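Local atomic coordinates of NAD-dependent epimerase/dehydratase (Methylobacillus flagellatus KT, PDB entry 3GPI), a protein that is of unknown function but probably binds a dinucleotide such as NAD through a Rossmann-type domain, as in other members of the epimerase/dehydratase family. Residues Leu163-Gln168 with His221-Trp226; Tyr158-Leu163 with Gly271-Ala276; Ala57-Leu62 with Arg90-Ala95. All coordinates share one frame; numbering follows the deposited sequence.

Interaction 1: Leu163-Gln168 with His221-Trp226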
loop_
_atom_site.group_PDB
_atom_site.type_symbol
_atom_site.label_atom_id
_atom_site.label_comp_id
_atom_site.label_asym_id
_atom_site.label_seq_id
_atom_site.Cartn_x
_atom_site.Cartn_y
_atom_site.Cartn_z
ATOM N N LEU A 163 -4.533 -4.470 -12.819
ATOM C CA LEU A 163 -5.620 -4.044 -13.690
ATOM C C LEU A 163 -6.866 -4.930 -13.595
ATOM O O LEU A 163 -7.714 -4.918 -14.518
ATOM C CB LEU A 163 -5.138 -4.013 -15.157
ATOM C CG LEU A 163 -3.909 -3.132 -15.407
ATOM C CD1 LEU A 163 -3.454 -3.299 -16.867
ATOM C CD2 LEU A 163 -4.135 -1.657 -15.115
ATOM N N ARG A 164 -7.023 -5.671 -12.491
ATOM C CA ARG A 164 -8.205 -6.529 -12.319
ATOM C C ARG A 164 -9.541 -5.820 -12.576
ATOM O O ARG A 164 -10.429 -6.406 -13.184
ATOM C CB ARG A 164 -8.273 -7.231 -10.975
ATOM C CG ARG A 164 -9.301 -8.340 -10.990
ATOM C CD ARG A 164 -9.318 -9.153 -9.717
ATOM N NE ARG A 164 -10.662 -9.685 -9.491
ATOM C CZ ARG A 164 -11.118 -10.839 -9.968
ATOM N NH1 ARG A 164 -10.337 -11.623 -10.699
ATOM N NH2 ARG A 164 -12.363 -11.221 -9.688
ATOM N N MET A 165 -9.726 -4.584 -12.118
ATOM C CA MET A 165 -11.014 -3.915 -12.294
ATOM C C MET A 165 -11.281 -3.653 -13.777
ATOM O O MET A 165 -12.428 -3.716 -14.247
ATOM C CB MET A 165 -11.076 -2.582 -11.524
ATOM C CG MET A 165 -11.325 -2.685 -9.994
ATOM S SD MET A 165 -12.800 -3.617 -9.451
ATOM C CE MET A 165 -11.996 -5.187 -9.240
ATOM N N ILE A 166 -10.219 -3.324 -14.510
ATOM C CA ILE A 166 -10.333 -3.082 -15.964
ATOM C C ILE A 166 -10.773 -4.352 -16.675
ATOM O O ILE A 166 -11.668 -4.286 -17.547
ATOM C CB ILE A 166 -9.017 -2.538 -16.570
ATOM C CG1 ILE A 166 -8.841 -1.081 -16.164
ATOM C CG2 ILE A 166 -8.972 -2.656 -18.123
ATOM C CD1 ILE A 166 -7.519 -0.477 -16.594
ATOM N N ARG A 167 -10.188 -5.480 -16.292
ATOM C CA ARG A 167 -10.571 -6.750 -16.921
ATOM C C ARG A 167 -11.975 -7.146 -16.485
ATOM O O ARG A 167 -12.784 -7.517 -17.353
ATOM C CB ARG A 167 -9.550 -7.856 -16.611
ATOM C CG ARG A 167 -8.183 -7.583 -17.263
ATOM C CD ARG A 167 -7.231 -8.755 -17.038
ATOM N NE ARG A 167 -7.109 -9.131 -15.621
ATOM C CZ ARG A 167 -6.167 -8.683 -14.795
ATOM N NH1 ARG A 167 -5.234 -7.826 -15.195
ATOM N NH2 ARG A 167 -6.161 -9.091 -13.554
ATOM N N GLN A 168 -12.298 -7.041 -15.197
ATOM C CA GLN A 168 -13.606 -7.435 -14.722
ATOM C C GLN A 168 -14.706 -6.582 -15.393
ATOM O O GLN A 168 -15.819 -7.057 -15.636
ATOM C CB GLN A 168 -13.728 -7.278 -13.223
ATOM C CG GLN A 168 -15.070 -7.847 -12.684
ATOM C CD GLN A 168 -15.184 -7.997 -11.176
ATOM O OE1 GLN A 168 -14.707 -7.167 -10.386
ATOM N NE2 GLN A 168 -15.887 -9.046 -10.775
ATOM N N HIS A 221 -20.168 -1.323 -8.421
ATOM C CA HIS A 221 -20.884 -1.272 -9.689
ATOM C C HIS A 221 -20.733 0.039 -10.411
ATOM O O HIS A 221 -20.745 0.062 -11.626
ATOM C CB HIS A 221 -22.387 -1.629 -9.509
ATOM C CG HIS A 221 -22.631 -3.104 -9.429
ATOM N ND1 HIS A 221 -23.178 -3.809 -10.480
ATOM C CD2 HIS A 221 -22.377 -4.009 -8.445
ATOM C CE1 HIS A 221 -23.252 -5.086 -10.141
ATOM N NE2 HIS A 221 -22.779 -5.235 -8.918
ATOM N N ASP A 222 -20.578 1.134 -9.675
ATOM C CA ASP A 222 -20.336 2.388 -10.361
ATOM C C ASP A 222 -18.966 2.391 -11.031
ATOM O O ASP A 222 -18.810 2.910 -12.135
ATOM C CB ASP A 222 -20.424 3.574 -9.399
ATOM C CG ASP A 222 -21.849 3.889 -8.960
ATOM O OD1 ASP A 222 -22.813 3.318 -9.513
ATOM O OD2 ASP A 222 -21.954 4.714 -8.042
ATOM N N LEU A 223 -17.967 1.810 -10.384
ATOM C CA LEU A 223 -16.639 1.740 -10.975
ATOM C C LEU A 223 -16.657 0.819 -12.195
ATOM O O LEU A 223 -16.126 1.182 -13.236
ATOM C CB LEU A 223 -15.645 1.223 -9.924
ATOM C CG LEU A 223 -14.234 1.034 -10.458
ATOM C CD1 LEU A 223 -13.621 2.340 -11.024
ATOM C CD2 LEU A 223 -13.317 0.490 -9.389
ATOM N N LEU A 224 -17.297 -0.337 -12.060
ATOM C CA LEU A 224 -17.360 -1.302 -13.166
ATOM C C LEU A 224 -18.099 -0.714 -14.358
ATOM O O LEU A 224 -17.621 -0.870 -15.465
ATOM C CB LEU A 224 -17.975 -2.609 -12.694
ATOM C CG LEU A 224 -17.126 -3.434 -11.759
ATOM C CD1 LEU A 224 -18.021 -4.480 -11.069
ATOM C CD2 LEU A 224 -15.937 -4.078 -12.507
ATOM N N ARG A 225 -19.205 -0.000 -14.125
ATOM C CA ARG A 225 -19.916 0.608 -15.251
ATOM C C ARG A 225 -19.100 1.709 -15.898
ATOM O O ARG A 225 -19.123 1.828 -17.108
ATOM C CB ARG A 225 -21.265 1.141 -14.800
ATOM C CG ARG A 225 -22.285 0.046 -14.561
ATOM C CD ARG A 225 -23.556 0.664 -14.097
ATOM N NE ARG A 225 -24.613 -0.324 -14.029
ATOM C CZ ARG A 225 -25.894 -0.008 -14.193
ATOM N NH1 ARG A 225 -26.248 1.247 -14.487
ATOM N NH2 ARG A 225 -26.802 -0.969 -14.086
ATOM N N TRP A 226 -18.385 2.515 -15.097
ATOM C CA TRP A 226 -17.572 3.610 -15.659
ATOM C C TRP A 226 -16.477 2.978 -16.538
ATOM O O TRP A 226 -16.189 3.438 -17.674
ATOM C CB TRP A 226 -16.968 4.406 -14.464
ATOM C CG TRP A 226 -16.212 5.670 -14.895
ATOM C CD1 TRP A 226 -16.728 6.937 -14.963
ATOM C CD2 TRP A 226 -14.844 5.772 -15.273
ATOM N NE1 TRP A 226 -15.765 7.814 -15.369
ATOM C CE2 TRP A 226 -14.594 7.132 -15.563
ATOM C CE3 TRP A 226 -13.792 4.859 -15.370
ATOM C CZ2 TRP A 226 -13.332 7.597 -15.967
ATOM C CZ3 TRP A 226 -12.527 5.317 -15.762
ATOM C CH2 TRP A 226 -12.319 6.683 -16.076
#
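Met165 and Leu223 meet with their side chains crossed at about a right angle, CG of Met165 lying 3.8 Å from CD2 of Leu223. Met165 was modelled in two conformers; in the one described here the chain bends at chi2 (-55°) and again at chi3, bringing SD of Met165 to 4.1 Å from Leu223 CD2, a detail that need not hold for the other conformer. Leu223 supplies that methyl because its CG stands opposite the backbone N (chi1 177°), which sends the CD2 branch across the gap.

The elements joined here are the short helix 164-168, which follows the long strand 149-158 of the Rossmann-type sheet, and helix 220-230, far along the chain. Their local axes approach to 9.2 Å and cross at -70°, and the nearest CA pair is that of Met165 and Leu224, 6.9 Å apart.

Leu224, the next residue, brings its CD2 branch against both Met165 and Gln168, one turn on in the short helix. Leu224 CD2 sits 3.9 Å from Met165 O and touches the aliphatic part of the glutamine, with CG of Gln168 also at 3.9 Å. Gln168 and Leu224 pass each other at a slant, the glutamine chain extended beyond CG. OE1 of Gln168 likewise comes to 3.9 Å from Leu224 CD2, while NE2 makes a weak hydrogen bond to the carbonyl of Gln174. Trp175 packs on Leu224, while Tyr266 and Tyr270 of helix 266-277 touch Leu223 and Met165 respectively.

Interaction 2: Tyr158-Leu163 with Gly271-Ala276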
loop_
_atom_site.group_PDB
_atom_site.type_symbol
_atom_site.label_atom_id
_atom_site.label_comp_id
_atom_site.label_asym_id
_atom_site.label_seq_id
_atom_site.Cartn_x
_atom_site.Cartn_y
_atom_site.Cartn_z
ATOM N N TYR A 158 -3.992 -0.098 -7.049
ATOM C CA TYR A 158 -4.207 -0.343 -8.504
ATOM C C TYR A 158 -3.133 0.395 -9.248
ATOM O O TYR A 158 -2.445 1.258 -8.688
ATOM C CB TYR A 158 -5.595 0.099 -8.966
ATOM C CG TYR A 158 -5.853 1.587 -9.060
ATOM C CD1 TYR A 158 -6.102 2.167 -10.296
ATOM C CD2 TYR A 158 -5.865 2.440 -7.946
ATOM C CE1 TYR A 158 -6.372 3.499 -10.453
ATOM C CE2 TYR A 158 -6.139 3.783 -8.096
ATOM C CZ TYR A 158 -6.403 4.325 -9.342
ATOM O OH TYR A 158 -6.695 5.649 -9.480
ATOM N N GLY A 159 -2.941 0.041 -10.502
ATOM C CA GLY A 159 -1.869 0.695 -11.269
ATOM C C GLY A 159 -1.408 -0.314 -12.299
ATOM O O GLY A 159 -2.077 -1.326 -12.500
ATOM N N PRO A 160 -0.234 -0.085 -12.921
ATOM C CA PRO A 160 0.303 -1.062 -13.879
ATOM C C PRO A 160 0.463 -2.438 -13.232
ATOM O O PRO A 160 0.858 -2.542 -12.072
ATOM C CB PRO A 160 1.659 -0.436 -14.269
ATOM C CG PRO A 160 1.457 1.035 -14.020
ATOM C CD PRO A 160 0.682 1.040 -12.712
ATOM N N GLY A 161 0.083 -3.505 -13.923
ATOM C CA GLY A 161 0.128 -4.832 -13.307
ATOM C C GLY A 161 -0.884 -5.150 -12.211
ATOM O O GLY A 161 -0.864 -6.252 -11.636
ATOM N N ARG A 162 -1.777 -4.184 -11.931
ATOM C CA ARG A 162 -2.938 -4.366 -11.038
ATOM C C ARG A 162 -4.174 -3.809 -11.724
ATOM O O ARG A 162 -4.771 -2.814 -11.291
ATOM C CB ARG A 162 -2.712 -3.696 -9.692
ATOM C CG ARG A 162 -1.691 -4.421 -8.845
ATOM C CD ARG A 162 -1.405 -3.569 -7.671
ATOM N NE ARG A 162 -0.286 -4.010 -6.857
ATOM C CZ ARG A 162 -0.393 -4.716 -5.738
ATOM N NH1 ARG A 162 -1.580 -5.145 -5.301
ATOM N NH2 ARG A 162 0.707 -5.018 -5.059
ATOM N N LEU A 163 -4.533 -4.470 -12.819
ATOM C CA LEU A 163 -5.620 -4.044 -13.690
ATOM C C LEU A 163 -6.866 -4.930 -13.595
ATOM O O LEU A 163 -7.714 -4.918 -14.518
ATOM C CB LEU A 163 -5.138 -4.013 -15.157
ATOM C CG LEU A 163 -3.909 -3.132 -15.407
ATOM C CD1 LEU A 163 -3.454 -3.299 -16.867
ATOM C CD2 LEU A 163 -4.135 -1.657 -15.115
ATOM N N GLY A 271 -8.233 6.499 -15.990
ATOM C CA GLY A 271 -7.975 7.224 -17.275
ATOM C C GLY A 271 -6.535 6.988 -17.778
ATOM O O GLY A 271 -6.309 6.615 -18.955
ATOM N N ALA A 272 -5.542 7.141 -16.898
ATOM C CA ALA A 272 -4.139 6.963 -17.298
ATOM C C ALA A 272 -3.827 5.509 -17.688
ATOM O O ALA A 272 -3.017 5.238 -18.575
ATOM C CB ALA A 272 -3.218 7.426 -16.177
ATOM N N LEU A 273 -4.499 4.551 -17.068
ATOM C CA LEU A 273 -4.091 3.179 -17.254
ATOM C C LEU A 273 -4.677 2.663 -18.526
ATOM O O LEU A 273 -4.021 1.897 -19.256
ATOM C CB LEU A 273 -4.545 2.323 -16.083
ATOM C CG LEU A 273 -3.796 2.542 -14.786
ATOM C CD1 LEU A 273 -4.538 1.832 -13.666
ATOM C CD2 LEU A 273 -2.371 2.007 -14.916
ATOM N N LEU A 274 -5.892 3.108 -18.820
ATOM C CA LEU A 274 -6.515 2.769 -20.082
ATOM C C LEU A 274 -5.654 3.334 -21.204
ATOM O O LEU A 274 -5.320 2.612 -22.148
ATOM C CB LEU A 274 -7.942 3.293 -20.148
ATOM C CG LEU A 274 -8.915 2.477 -19.264
ATOM C CD1 LEU A 274 -10.190 3.235 -19.058
ATOM C CD2 LEU A 274 -9.265 1.057 -19.768
ATOM N N ALA A 275 -5.253 4.600 -21.084
ATOM C CA ALA A 275 -4.431 5.234 -22.137
ATOM C C ALA A 275 -3.126 4.480 -22.397
ATOM O O ALA A 275 -2.734 4.328 -23.545
ATOM C CB ALA A 275 -4.159 6.709 -21.797
ATOM N N ALA A 276 -2.483 3.965 -21.353
ATOM C CA ALA A 276 -1.171 3.338 -21.452
ATOM C C ALA A 276 -1.257 1.922 -22.004
ATOM O O ALA A 276 -0.437 1.511 -22.841
ATOM C CB ALA A 276 -0.469 3.332 -20.081
#
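Gly159 and Leu273 have the nearest CA atoms across this contact, 6.9 Å apart, where a type II beta turn from Gly159 to Arg162 faces one side of a helix. The turn is closed by the bond from Arg162 N to Gly159 O (2.9 Å) and links strand 149-158 of the Rossmann-type sheet to the short helix 164-168; the opposing helix, 266-277, is near the end of the chain. Gly159 has phi 151° and psi -165°, angles at which a CB would be pressed against the preceding carbonyl O.

Leu273 is the central side chain, pointing into the turn with its two methyls divided between neighbours. Leu273 CD1 lies 3.7 Å from Tyr158 CD1, meeting the ring obliquely, and 3.8 Å from Leu163 CD2. Leu273 CD2 instead covers the backbone at the start of the turn, 3.6 Å from both Gly159 C and Pro160 N. The proline ring crosses the leucine at about a right angle.

Tyr158 takes the crowded position between its backbone N and carbonyl carbon (chi1 72°), which brings the CD1-CE1 side of its ring to the leucine methyl. The ring also stacks on Tyr270, one turn earlier in the helix, and meets His186 edge-to-face, so aromatic contacts adjoin the aliphatic one. Beyond the turn, Arg162 leads away from the helix to a salt bridge with Asp13. On the proline, ring carbon CD of Pro160 touches Leu273 CD2 at 3.9 Å.

Interaction 3: Ala57-Leu62 with Arg90-Ala95; sequences ASIVHL and RNTLSA
With chi1 at 69°, Ile59 places CG1 between its own backbone N and carbonyl carbon, and chi2 of 175° then extends the chain to present CD1 to Ala95. Both segments belong to the Rossmann-type half of the fold: 57-62 lies in the connection from strand 45-47 to strand 66-69, where His61 N bonds to Ser58 O and Leu62 N to Ile59 O, and 90-95 is the final part of helix 86-95, which precedes strand 103-109.

The Ala95 methyl rests against the outer end of the isoleucine, CB of Ala95 lying 3.9 Å from CD1 and 4.0 Å from CG1 of Ile59. One turn earlier, CG2 of Thr92 borders Ile59 CD1 in a looser approach at 4.2 Å. Thr92 OG1 lies beside the backbone N (chi1 -63°) and bonds to the carbonyl of Gly88, leaving CG2 as the branch that faces Ile59. Leu46 of strand 45-47 also touches Ile59, tying this packing to the sheet.

Val60 meets the helix differently. Val60 CB lies 3.4 Å from the carbonyl O of Ala95, putting the branched carbon alongside a polar atom at the helix end. That oxygen is satisfied through water 1, which bridges the two backbones: the water accepts a hydrogen bond from Val60 N at 2.9 Å and donates one to Ala95 O at 2.7 Å.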
loop_
_atom_site.group_PDB
_atom_site.type_symbol
_atom_site.label_atom_id
_atom_site.label_comp_id
_atom_site.label_asym_id
_atom_site.label_seq_id
_atom_site.Cartn_x
_atom_site.Cartn_y
_atom_site.Cartn_z
ATOM N N ALA A 57 21.460 -11.926 8.588
ATOM C CA ALA A 57 22.622 -11.482 9.340
ATOM C C ALA A 57 23.424 -10.409 8.623
ATOM O O ALA A 57 24.265 -9.802 9.249
ATOM C CB ALA A 57 23.522 -12.667 9.677
ATOM N N SER A 58 23.189 -10.185 7.331
ATOM C CA SER A 58 23.981 -9.207 6.561
ATOM C C SER A 58 23.337 -7.821 6.567
ATOM O O SER A 58 23.998 -6.814 6.277
ATOM C CB SER A 58 24.123 -9.667 5.105
ATOM O OG SER A 58 22.942 -9.408 4.372
ATOM N N ILE A 59 22.045 -7.747 6.838
ATOM C CA ILE A 59 21.341 -6.475 6.584
ATOM C C ILE A 59 21.803 -5.322 7.481
ATOM O O ILE A 59 21.737 -4.158 7.064
ATOM C CB ILE A 59 19.782 -6.578 6.576
ATOM C CG1 ILE A 59 19.178 -6.873 7.960
ATOM C CG2 ILE A 59 19.315 -7.592 5.520
ATOM C CD1 ILE A 59 17.643 -6.839 7.933
ATOM N N VAL A 60 22.262 -5.598 8.698
ATOM C CA VAL A 60 22.730 -4.517 9.558
ATOM C C VAL A 60 23.927 -3.804 8.955
ATOM O O VAL A 60 24.164 -2.619 9.273
ATOM C CB VAL A 60 23.022 -5.025 10.979
ATOM C CG1 VAL A 60 24.370 -5.758 11.055
ATOM C CG2 VAL A 60 22.953 -3.899 11.998
ATOM N N HIS A 61 24.661 -4.476 8.068
ATOM C CA HIS A 61 25.788 -3.783 7.416
ATOM C C HIS A 61 25.343 -2.671 6.478
ATOM O O HIS A 61 26.140 -1.781 6.124
ATOM C CB HIS A 61 26.673 -4.748 6.680
ATOM C CG HIS A 61 27.558 -5.553 7.566
ATOM N ND1 HIS A 61 28.007 -6.799 7.198
ATOM C CD2 HIS A 61 28.064 -5.307 8.801
ATOM C CE1 HIS A 61 28.764 -7.289 8.171
ATOM N NE2 HIS A 61 28.813 -6.400 9.154
ATOM N N LEU A 62 24.088 -2.699 6.062
ATOM C CA LEU A 62 23.552 -1.607 5.258
ATOM C C LEU A 62 23.368 -0.326 6.057
ATOM O O LEU A 62 23.229 0.760 5.495
ATOM C CB LEU A 62 22.195 -1.996 4.660
ATOM C CG LEU A 62 22.227 -3.170 3.685
ATOM C CD1 LEU A 62 20.781 -3.635 3.420
ATOM C CD2 LEU A 62 22.931 -2.756 2.411
ATOM N N ARG A 90 9.372 -8.802 13.183
ATOM C CA ARG A 90 10.170 -8.994 14.398
ATOM C C ARG A 90 11.591 -9.424 14.037
ATOM O O ARG A 90 12.549 -8.856 14.593
ATOM C CB ARG A 90 9.541 -9.997 15.390
ATOM C CG ARG A 90 10.187 -9.939 16.776
ATOM C CD ARG A 90 9.802 -11.133 17.650
ATOM N NE ARG A 90 8.363 -11.208 17.875
ATOM C CZ ARG A 90 7.706 -10.419 18.717
ATOM N NH1 ARG A 90 8.371 -9.494 19.398
ATOM N NH2 ARG A 90 6.392 -10.549 18.874
ATOM N N ASN A 91 11.715 -10.364 13.110
ATOM C CA ASN A 91 13.011 -10.883 12.663
ATOM C C ASN A 91 13.833 -9.768 12.033
ATOM O O ASN A 91 15.025 -9.638 12.325
ATOM C CB ASN A 91 12.846 -12.040 11.674
ATOM C CG ASN A 91 12.290 -13.298 12.334
ATOM O OD1 ASN A 91 12.243 -13.393 13.561
ATOM N ND2 ASN A 91 11.866 -14.235 11.518
ATOM N N THR A 92 13.181 -8.955 11.203
ATOM C CA THR A 92 13.848 -7.852 10.507
ATOM C C THR A 92 14.305 -6.794 11.498
ATOM O O THR A 92 15.457 -6.328 11.438
ATOM C CB THR A 92 12.909 -7.223 9.467
ATOM O OG1 THR A 92 12.583 -8.189 8.468
ATOM C CG2 THR A 92 13.601 -6.087 8.748
ATOM N N LEU A 93 13.456 -6.380 12.427
ATOM C CA LEU A 93 13.879 -5.418 13.414
ATOM C C LEU A 93 15.020 -5.929 14.283
ATOM O O LEU A 93 15.981 -5.221 14.547
ATOM C CB LEU A 93 12.710 -4.997 14.287
ATOM C CG LEU A 93 11.596 -4.288 13.523
ATOM C CD1 LEU A 93 10.327 -4.220 14.402
ATOM C CD2 LEU A 93 12.058 -2.884 13.133
ATOM N N SER A 94 14.922 -7.183 14.717
ATOM C CA SER A 94 15.979 -7.779 15.513
ATOM C C SER A 94 17.303 -7.784 14.735
ATOM O O SER A 94 18.364 -7.479 15.312
ATOM C CB SER A 94 15.598 -9.205 15.867
ATOM O OG SER A 94 16.684 -9.829 16.543
ATOM N N ALA A 95 17.233 -8.098 13.448
ATOM C CA ALA A 95 18.445 -8.186 12.603
ATOM C C ALA A 95 19.058 -6.804 12.406
ATOM O O ALA A 95 20.240 -6.701 12.047
ATOM C CB ALA A 95 18.137 -8.818 11.267
HETATM O O HOH W 1 21.768 -8.045 10.258
#

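Overall arrangement
Interactions 1 and 2 adjoin, with centres about 12 Å apart and Leu163 in common; along the chain, interaction 1 is nested inside the loop closed by interaction 2. The two contacts touch through Ile166, which packs on Leu273 and Leu274, and through Trp226, which packs on Gly271. Interaction 2 is the more buried; interaction 1 is partly buried and includes the aliphatic part of a glutamine. Interaction 3 lies on the opposite side of the chain's centre from the other two, its own centre about 41 Å from that of interaction 1 and 35 Å from that of interaction 2. Also partly buried, it combines small apolar contacts with a water-bridged backbone link.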